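Local coordinates for uncharacterized protein Lpg0364 (Legionella pneumophila subsp. pneumophila, PDB 4Q63) that is of unknown function but belongs to the PilZ-like family, whose members are generally credited with binding cyclic-di-GMP, so it may do the same, at residues 25-29 / 39-43. Residues are numbered along the deposited sequence; the frame is centred on the assembly and turned at random. Where two conformers were deposited one is given.
Sequences NSIEI and VVKQK
Ile29 and Val39 form an antiparallel non-hydrogen-bonded pair, CA to CA 4.5 Å; the short segments run 138° apart in direction, well short of strictly antiparallel, and diverge beyond this pair, where direct backbone pairing gives way to water and a side chain. The last direct backbone bond runs from Val40 N to Glu28 O at 3.0 Å, in the carbonyl plane; the CA-H of Val39 also leans on that oxygen. One step further out, a water fills the widening gap, accepting from Glu28 N and donating to Val40 O (2.7 Å). The next rung is made by Gln42, whose extended side chain reaches across so that NE2 gives a nearly straight bond (165°) to Ser26 O at 3.2 Å. The acceptor lies almost exactly in the plane of the Gln42 amide, and OE1 rests 3.5 Å from Ile27 CG2. The example shows a beta hairpin, strands 25-33 and 36-40 of the PilZ-like barrel, fraying at its open end while polar groups take over the bridging. On the buried face, Val39 CG1 touches Ile27 CD1 (3.5 Å) at a slant; it also meets Ile29 CG1, less certainly, since that isoleucine adopts two conformers. Ile27 reaches it because CG1 sits between the backbone N and the carbonyl carbon (chi1 54°); Ile27 packs on Leu52 and Ile29 on Leu54 of strand 49-56, with Ile75 and Leu77 of strand 74-79 against Val39. Glu28 and Val40 run alongside each other; with CG anti to the backbone N, the glutamate brings OE2 to 3.3 Å from Val40 CG2.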
loop_
_atom_site.group_PDB
_atom_site.type_symbol
_atom_site.label_atom_id
_atom_site.label_comp_id
_atom_site.label_asym_id
_atom_site.label_seq_id
_atom_site.Cartn_x
_atom_site.Cartn_y
_atom_site.Cartn_z
ATOM N N ASN A 25 -10.894 4.008 7.577
ATOM C CA ASN A 25 -10.962 5.256 6.818
ATOM C C ASN A 25 -10.117 5.146 5.551
ATOM O O ASN A 25 -8.940 4.793 5.611
ATOM C CB ASN A 25 -10.504 6.434 7.675
ATOM C CG ASN A 25 -11.407 6.665 8.873
ATOM O OD1 ASN A 25 -12.270 7.542 8.853
ATOM N ND2 ASN A 25 -11.216 5.868 9.919
ATOM N N SER A 26 -10.723 5.434 4.404
ATOM C CA SER A 26 -10.065 5.193 3.129
ATOM C C SER A 26 -8.954 6.197 2.870
ATOM O O SER A 26 -9.058 7.368 3.229
ATOM C CB SER A 26 -11.075 5.228 1.983
ATOM O OG SER A 26 -11.320 6.557 1.586
ATOM N N ILE A 27 -7.885 5.731 2.240
ATOM C CA ILE A 27 -6.798 6.607 1.867
ATOM C C ILE A 27 -6.411 6.413 0.404
ATOM O O ILE A 27 -6.540 5.321 -0.150
ATOM C CB ILE A 27 -5.576 6.383 2.769
ATOM C CG1 ILE A 27 -5.185 4.910 2.773
ATOM C CG2 ILE A 27 -5.878 6.820 4.193
ATOM C CD1 ILE A 27 -3.729 4.693 2.484
ATOM N N GLU A 28 -5.923 7.482 -0.216
ATOM C CA GLU A 28 -5.526 7.437 -1.616
ATOM C C GLU A 28 -4.122 6.859 -1.747
ATOM O O GLU A 28 -3.162 7.423 -1.215
ATOM C CB GLU A 28 -5.577 8.844 -2.207
ATOM C CG GLU A 28 -5.612 8.897 -3.713
ATOM C CD GLU A 28 -5.736 10.324 -4.218
ATOM O OE1 GLU A 28 -6.024 10.506 -5.416
ATOM O OE2 GLU A 28 -5.560 11.265 -3.407
ATOM N N ILE A 29 -4.016 5.724 -2.438
ATOM C CA ILE A 29 -2.726 5.108 -2.751
ATOM C C ILE A 29 -2.322 5.433 -4.182
ATOM O O ILE A 29 -3.100 5.222 -5.118
ATOM C CB ILE A 29 -2.757 3.570 -2.600
ATOM C CG1 ILE A 29 -2.688 3.173 -1.123
ATOM C CG2 ILE A 29 -1.606 2.940 -3.381
ATOM C CD1 ILE A 29 -1.790 1.986 -0.840
ATOM N N VAL A 39 1.257 7.224 -0.358
ATOM C CA VAL A 39 -0.128 7.629 -0.131
ATOM C C VAL A 39 -0.253 9.162 -0.022
ATOM O O VAL A 39 0.736 9.865 0.229
ATOM C CB VAL A 39 -0.716 6.975 1.130
ATOM C CG1 VAL A 39 -0.630 5.440 1.021
ATOM C CG2 VAL A 39 0.008 7.455 2.387
ATOM N N VAL A 40 -1.464 9.674 -0.211
ATOM C CA VAL A 40 -1.687 11.113 -0.143
ATOM C C VAL A 40 -2.155 11.550 1.241
ATOM O O VAL A 40 -3.066 10.953 1.813
ATOM C CB VAL A 40 -2.717 11.550 -1.177
ATOM C CG1 VAL A 40 -2.752 13.105 -1.288
ATOM C CG2 VAL A 40 -2.386 10.913 -2.524
ATOM N N LYS A 41 -1.536 12.607 1.767
ATOM C CA LYS A 41 -1.883 13.134 3.084
ATOM C C LYS A 41 -3.309 13.691 3.128
ATOM O O LYS A 41 -3.748 14.366 2.198
ATOM C CB LYS A 41 -0.873 14.214 3.494
ATOM C CG LYS A 41 -1.244 15.013 4.735
ATOM C CD LYS A 41 -0.179 16.058 5.043
ATOM C CE LYS A 41 -0.407 16.701 6.402
ATOM N NZ LYS A 41 0.761 17.519 6.838
ATOM N N GLN A 42 -4.027 13.405 4.211
ATOM C CA GLN A 42 -5.363 13.968 4.414
ATOM C C GLN A 42 -5.424 14.856 5.654
ATOM O O GLN A 42 -4.397 15.131 6.279
ATOM C CB GLN A 42 -6.407 12.861 4.510
ATOM C CG GLN A 42 -6.626 12.127 3.211
ATOM C CD GLN A 42 -7.204 10.747 3.421
ATOM O OE1 GLN A 42 -7.048 10.150 4.488
ATOM N NE2 GLN A 42 -7.876 10.229 2.401
ATOM N N LYS A 43 -6.631 15.302 6.003
ATOM C CA LYS A 43 -6.826 16.174 7.157
ATOM C C LYS A 43 -6.358 15.479 8.427
ATOM O O LYS A 43 -5.548 16.018 9.183
ATOM C CB LYS A 43 -8.295 16.570 7.300
ATOM C CG LYS A 43 -8.526 17.725 8.259
ATOM C CD LYS A 43 -9.979 17.810 8.690
ATOM C CE LYS A 43 -10.907 17.944 7.498
ATOM N NZ LYS A 43 -12.333 18.019 7.922
HETATM O O HOH W 1 -5.482 9.976 1.085
#